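Local atomic coordinates of Card1 endonuclease domain-containing protein (Vibrio cholerae, PDB entry 1XMX), a protein that is of unknown function but probably binds nucleic acid and carries a domain of the PDDEXK nuclease clan. Residues A[305-310]-A[376-381]; A[323-328]-A[358-363]. One frame throughout, in Å; residues are numbered along the deposited sequence.

How the contacts relate
In the Card1-like endonuclease domain, one sheet carries helices on both faces. From strand 303-310 onward the chain runs through helix 321-333, strand 338-343, helix 349-358, strand 361-363 and helix 371-380. Contact 2 closes the shorter loop, with 29 residues between its segments, and lies wholly within the 65-residue loop that contact 1 closes, so the two nest without crossing. Contact 2 ties helix 321-333 to the entry of strand 361-363 on one face; contact 1 lays helix 371-380 against strand 303-310 on the other. They touch directly on the face of helix 371-380, where Trp378 NE1 lies 3.6 Å from Ala361 CB, and on the other face, where Glu308 meets Leu325.

Contact 1 (A[305-310]-A[376-381]); sequences HIIECK and TQWFKA
His305 and Trp378 form an edge-to-face aromatic pair, the imidazole presenting its edge to the indole. The ring planes stand at 72°, and His305 CD2 sits above the six-membered ring, 3.5 Å from Trp378 CH2 and displaced toward its rim. With CG anti to the backbone N (chi1 -173°), the Trp378 side chain extends toward the strand and brings its six-membered ring to this edge. Phe379 completes the aromatic cluster less intimately: its CD1 is 4.1 Å from His305 CD2, with the rings obliquely turned.

Apolar packing continues along the strand. The side chains of Ile307 and Trp378 run alongside each other in opposite senses, with Ile307 CG1 3.6 Å from Trp378 CZ3, while Ile307 CD1 reaches Phe379 CZ at 4.3 Å.

Polar bonds come from outside the pair. His305 ND1 is hydrogen-bonded to Lys303 O and NE2 to Arg338 NH2, fixing the ring's rotation, and Arg338 also makes a cation-pi contact with Trp378.

Farther along the strand, Glu308 and Lys310 are consistent with the E-x-K element of PDDEXK nucleases. Strand 303-310 lies between strands 288-300 and 338-343; helix 371-380 runs roughly antiparallel to it, at 153°, with Phe379 also touching Val262 of helix 243-266.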
loop_
_atom_site.group_PDB
_atom_site.type_symbol
_atom_site.label_atom_id
_atom_site.label_comp_id
_atom_site.label_asym_id
_atom_site.label_seq_id
_atom_site.Cartn_x
_atom_site.Cartn_y
_atom_site.Cartn_z
ATOM N N HIS A 305 1.766 -0.372 -2.410
ATOM C CA HIS A 305 3.155 -0.749 -2.068
ATOM C C HIS A 305 3.311 -0.708 -0.549
ATOM O O HIS A 305 3.118 0.352 0.075
ATOM C CB HIS A 305 4.150 0.248 -2.624
ATOM C CG HIS A 305 4.435 0.061 -4.077
ATOM N ND1 HIS A 305 3.448 0.137 -5.043
ATOM C CD2 HIS A 305 5.576 -0.247 -4.726
ATOM C CE1 HIS A 305 3.985 -0.089 -6.230
ATOM N NE2 HIS A 305 5.281 -0.312 -6.069
ATOM N N ILE A 306 3.641 -1.861 0.025
ATOM C CA ILE A 306 3.875 -1.975 1.471
ATOM C C ILE A 306 5.351 -2.223 1.819
ATOM O O ILE A 306 6.032 -3.120 1.273
ATOM C CB ILE A 306 3.086 -3.160 2.088
ATOM C CG1 ILE A 306 1.602 -3.035 1.817
ATOM C CG2 ILE A 306 3.277 -3.213 3.674
ATOM C CD1 ILE A 306 0.932 -4.418 2.062
ATOM N N ILE A 307 5.814 -1.495 2.818
ATOM C CA ILE A 307 7.181 -1.657 3.272
ATOM C C ILE A 307 7.148 -2.052 4.750
ATOM O O ILE A 307 6.563 -1.317 5.590
ATOM C CB ILE A 307 7.969 -0.351 3.086
ATOM C CG1 ILE A 307 7.904 0.093 1.630
ATOM C CG2 ILE A 307 9.464 -0.552 3.546
ATOM C CD1 ILE A 307 8.419 1.519 1.398
ATOM N N GLU A 308 7.728 -3.219 5.042
ATOM C CA GLU A 308 7.949 -3.634 6.411
ATOM C C GLU A 308 9.374 -3.220 6.750
ATOM O O GLU A 308 10.302 -3.503 5.971
ATOM C CB GLU A 308 7.895 -5.152 6.548
ATOM C CG GLU A 308 7.875 -5.596 8.021
ATOM C CD GLU A 308 7.499 -7.049 8.199
ATOM O OE1 GLU A 308 7.013 -7.657 7.221
ATOM O OE2 GLU A 308 7.699 -7.599 9.317
ATOM N N CYS A 309 9.535 -2.538 7.882
ATOM C CA CYS A 309 10.865 -2.258 8.464
ATOM C C CYS A 309 11.188 -3.200 9.650
ATOM O O CYS A 309 10.374 -3.357 10.548
ATOM C CB CYS A 309 10.978 -0.790 8.862
ATOM S SG CYS A 309 10.588 0.259 7.447
ATOM N N LYS A 310 12.317 -3.895 9.575
ATOM C CA LYS A 310 12.865 -4.619 10.713
ATOM C C LYS A 310 14.189 -3.991 11.176
ATOM O O LYS A 310 15.060 -3.636 10.365
ATOM C CB LYS A 310 13.057 -6.106 10.413
ATOM C CG LYS A 310 11.731 -6.889 10.342
ATOM C CD LYS A 310 11.982 -8.369 10.069
ATOM C CE LYS A 310 12.476 -9.131 11.285
ATOM N NZ LYS A 310 11.775 -8.591 12.516
ATOM N N THR A 376 13.635 4.723 -4.785
ATOM C CA THR A 376 13.284 5.349 -6.057
ATOM C C THR A 376 13.220 4.284 -7.125
ATOM O O THR A 376 12.259 4.185 -7.842
ATOM C CB THR A 376 14.314 6.478 -6.454
ATOM O OG1 THR A 376 14.426 7.434 -5.392
ATOM C CG2 THR A 376 13.822 7.259 -7.716
ATOM N N GLN A 377 14.236 3.463 -7.218
ATOM C CA GLN A 377 14.216 2.392 -8.176
ATOM C C GLN A 377 12.974 1.521 -8.038
ATOM O O GLN A 377 12.339 1.204 -9.058
ATOM C CB GLN A 377 15.484 1.567 -8.065
ATOM C CG GLN A 377 16.713 2.428 -8.409
ATOM C CD GLN A 377 18.045 1.730 -8.152
ATOM O OE1 GLN A 377 18.145 0.787 -7.348
ATOM N NE2 GLN A 377 19.078 2.232 -8.767
ATOM N N TRP A 378 12.592 1.179 -6.801
ATOM C CA TRP A 378 11.479 0.248 -6.548
ATOM C C TRP A 378 10.222 0.924 -7.046
ATOM O O TRP A 378 9.407 0.289 -7.766
ATOM C CB TRP A 378 11.313 -0.054 -5.064
ATOM C CG TRP A 378 10.312 -1.132 -4.712
ATOM C CD1 TRP A 378 10.206 -2.382 -5.268
ATOM C CD2 TRP A 378 9.321 -1.051 -3.688
ATOM N NE1 TRP A 378 9.130 -3.070 -4.682
ATOM C CE2 TRP A 378 8.602 -2.271 -3.691
ATOM C CE3 TRP A 378 8.948 -0.056 -2.775
ATOM C CZ2 TRP A 378 7.572 -2.513 -2.799
ATOM C CZ3 TRP A 378 7.909 -0.294 -1.922
ATOM C CH2 TRP A 378 7.248 -1.533 -1.920
ATOM N N PHE A 379 10.104 2.224 -6.740
ATOM C CA PHE A 379 8.905 2.983 -7.135
ATOM C C PHE A 379 8.823 3.274 -8.641
ATOM O O PHE A 379 7.711 3.422 -9.179
ATOM C CB PHE A 379 8.821 4.305 -6.410
ATOM C CG PHE A 379 8.584 4.180 -4.919
ATOM C CD1 PHE A 379 7.703 3.221 -4.409
ATOM C CD2 PHE A 379 9.247 5.026 -4.020
ATOM C CE1 PHE A 379 7.438 3.141 -3.024
ATOM C CE2 PHE A 379 8.977 4.946 -2.620
ATOM C CZ PHE A 379 8.083 4.003 -2.129
ATOM N N LYS A 380 9.975 3.448 -9.290
ATOM C CA LYS A 380 10.031 3.598 -10.746
ATOM C C LYS A 380 9.504 2.331 -11.416
ATOM O O LYS A 380 8.741 2.427 -12.382
ATOM C CB LYS A 380 11.432 3.920 -11.272
ATOM C CG LYS A 380 11.972 5.264 -10.717
ATOM C CD LYS A 380 13.020 5.901 -11.614
ATOM C CE LYS A 380 14.274 6.275 -10.776
ATOM N NZ LYS A 380 15.229 7.188 -11.454
ATOM N N ALA A 381 9.918 1.176 -10.907
ATOM C CA ALA A 381 9.436 -0.098 -11.423
ATOM C C ALA A 381 7.928 -0.242 -11.375
ATOM O O ALA A 381 7.385 -1.037 -12.126
ATOM C CB ALA A 381 10.159 -1.282 -10.790
#

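Contact 2 (A[323-328]-A[358-363]); sequences YKLESL and LGLALI
Leu358 packs its branched end against both Tyr323 and Glu326, while Leu360 meets Leu325, both buried, nearer the sheet. The setting is a pair of successive beta-alpha-beta units: helix 321-333 links parallel strands 303-310 and 338-343, helix 349-358 links 338-343 to 361-363, and the first helix here touches the turn leaving the second.

In the first shell, Leu358 CD2 comes obliquely to the phenol ring, 3.9 Å from Tyr323 CD1. Its CG lies 3.9 Å from Glu326 CD, the two side chains crossing at about a right angle. Glu326 starts with CG anti to its own N (chi1 -167°) and then bends at chi2, which brings the carboxylate across the leucine's branch point. Toward the sheet, Leu360 CD2 is 3.9 Å from Leu325 CG, and its other methyl, CD1, rests 4.1 Å from Glu326 N, against the helix backbone.

What sets these leucines lies in the next shell. Gly359, with positive phi (73°), ends helix 349-358 in a Schellman motif and turns the chain toward strand 361-363. Ala339 of strand 338-343 touches both Leu325 and Leu360, forming a floor beneath them. Arg329, one turn beyond Leu325 on the same helix, makes a long, weak ion pair with Glu326 through NH1, while its NH2 is hydrogen-bonded to Leu358 O.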
loop_
_atom_site.group_PDB
_atom_site.type_symbol
_atom_site.label_atom_id
_atom_site.label_comp_id
_atom_site.label_asym_id
_atom_site.label_seq_id
_atom_site.Cartn_x
_atom_site.Cartn_y
_atom_site.Cartn_z
ATOM N N TYR A 323 6.784 -14.846 4.499
ATOM C CA TYR A 323 5.486 -15.474 4.158
ATOM C C TYR A 323 4.316 -14.608 4.544
ATOM O O TYR A 323 3.322 -14.501 3.796
ATOM C CB TYR A 323 5.315 -16.787 4.889
ATOM C CG TYR A 323 6.228 -17.800 4.422
ATOM C CD1 TYR A 323 6.234 -18.184 3.096
ATOM C CD2 TYR A 323 7.123 -18.381 5.292
ATOM C CE1 TYR A 323 7.117 -19.148 2.634
ATOM C CE2 TYR A 323 7.997 -19.318 4.848
ATOM C CZ TYR A 323 7.988 -19.704 3.525
ATOM O OH TYR A 323 8.883 -20.697 3.136
ATOM N N LYS A 324 4.426 -14.018 5.736
ATOM C CA LYS A 324 3.413 -13.102 6.208
ATOM C C LYS A 324 3.352 -11.826 5.382
ATOM O O LYS A 324 2.269 -11.348 5.081
ATOM C CB LYS A 324 3.640 -12.750 7.664
ATOM C CG LYS A 324 2.576 -11.863 8.210
ATOM C CD LYS A 324 3.075 -11.273 9.528
ATOM C CE LYS A 324 1.987 -10.840 10.459
ATOM N NZ LYS A 324 1.459 -9.468 10.144
ATOM N N LEU A 325 4.507 -11.241 5.061
ATOM C CA LEU A 325 4.514 -10.013 4.222
ATOM C C LEU A 325 3.849 -10.262 2.868
ATOM O O LEU A 325 2.971 -9.515 2.488
ATOM C CB LEU A 325 5.935 -9.463 4.023
ATOM C CG LEU A 325 6.136 -8.139 3.250
ATOM C CD1 LEU A 325 5.283 -6.991 3.796
ATOM C CD2 LEU A 325 7.642 -7.746 3.225
ATOM N N GLU A 326 4.259 -11.306 2.163
ATOM C CA GLU A 326 3.642 -11.686 0.905
ATOM C C GLU A 326 2.116 -11.912 1.000
ATOM O O GLU A 326 1.337 -11.635 0.060
ATOM C CB GLU A 326 4.252 -12.975 0.386
ATOM C CG GLU A 326 3.846 -13.191 -1.037
ATOM C CD GLU A 326 3.578 -14.636 -1.355
ATOM O OE1 GLU A 326 3.169 -15.372 -0.421
ATOM O OE2 GLU A 326 3.795 -15.052 -2.529
ATOM N N SER A 327 1.701 -12.457 2.130
ATOM C CA SER A 327 0.324 -12.738 2.346
ATOM C C SER A 327 -0.493 -11.443 2.571
ATOM O O SER A 327 -1.650 -11.336 2.151
ATOM C CB SER A 327 0.227 -13.666 3.528
ATOM O OG SER A 327 -1.012 -13.486 4.135
ATOM N N LEU A 328 0.070 -10.487 3.280
ATOM C CA LEU A 328 -0.575 -9.199 3.427
ATOM C C LEU A 328 -0.730 -8.463 2.068
ATOM O O LEU A 328 -1.788 -7.956 1.716
ATOM C CB LEU A 328 0.271 -8.348 4.328
ATOM C CG LEU A 328 0.101 -8.704 5.784
ATOM C CD1 LEU A 328 1.050 -7.747 6.487
ATOM C CD2 LEU A 328 -1.315 -8.411 6.149
ATOM N N LEU A 358 9.348 -15.500 -3.477
ATOM C CA LEU A 358 8.082 -14.814 -3.217
ATOM C C LEU A 358 7.868 -13.458 -3.965
ATOM O O LEU A 358 6.815 -12.860 -3.831
ATOM C CB LEU A 358 7.954 -14.545 -1.709
ATOM C CG LEU A 358 7.330 -15.614 -0.772
ATOM C CD1 LEU A 358 7.090 -16.965 -1.430
ATOM C CD2 LEU A 358 8.006 -15.756 0.624
ATOM N N GLY A 359 8.868 -12.934 -4.673
ATOM C CA GLY A 359 8.706 -11.630 -5.345
ATOM C C GLY A 359 8.697 -10.431 -4.389
ATOM O O GLY A 359 8.030 -9.425 -4.657
ATOM N N LEU A 360 9.440 -10.514 -3.270
ATOM C CA LEU A 360 9.473 -9.416 -2.265
ATOM C C LEU A 360 10.783 -8.697 -2.500
ATOM O O LEU A 360 11.824 -9.326 -2.730
ATOM C CB LEU A 360 9.416 -9.956 -0.791
ATOM C CG LEU A 360 8.072 -10.607 -0.425
ATOM C CD1 LEU A 360 8.127 -11.443 0.925
ATOM C CD2 LEU A 360 7.030 -9.552 -0.316
ATOM N N ALA A 361 10.753 -7.374 -2.460
ATOM C CA ALA A 361 11.997 -6.626 -2.635
ATOM C C ALA A 361 12.707 -6.561 -1.266
ATOM O O ALA A 361 12.058 -6.642 -0.214
ATOM C CB ALA A 361 11.651 -5.189 -3.162
ATOM N N LEU A 362 14.020 -6.373 -1.270
ATOM C CA LEU A 362 14.765 -6.236 -0.009
ATOM C C LEU A 362 15.679 -5.009 -0.032
ATOM O O LEU A 362 16.324 -4.720 -1.046
ATOM C CB LEU A 362 15.656 -7.479 0.257
ATOM C CG LEU A 362 14.975 -8.797 0.586
ATOM C CD1 LEU A 362 16.002 -9.848 0.898
ATOM C CD2 LEU A 362 14.004 -8.667 1.729
ATOM N N ILE A 363 15.769 -4.337 1.105
ATOM C CA ILE A 363 16.901 -3.433 1.336
ATOM C C ILE A 363 17.589 -3.798 2.682
ATOM O O ILE A 363 17.008 -3.640 3.768
ATOM C CB ILE A 363 16.503 -1.944 1.317
ATOM C CG1 ILE A 363 15.967 -1.525 -0.072
ATOM C CG2 ILE A 363 17.701 -1.060 1.641
ATOM C CD1 ILE A 363 15.449 -0.030 -0.079
#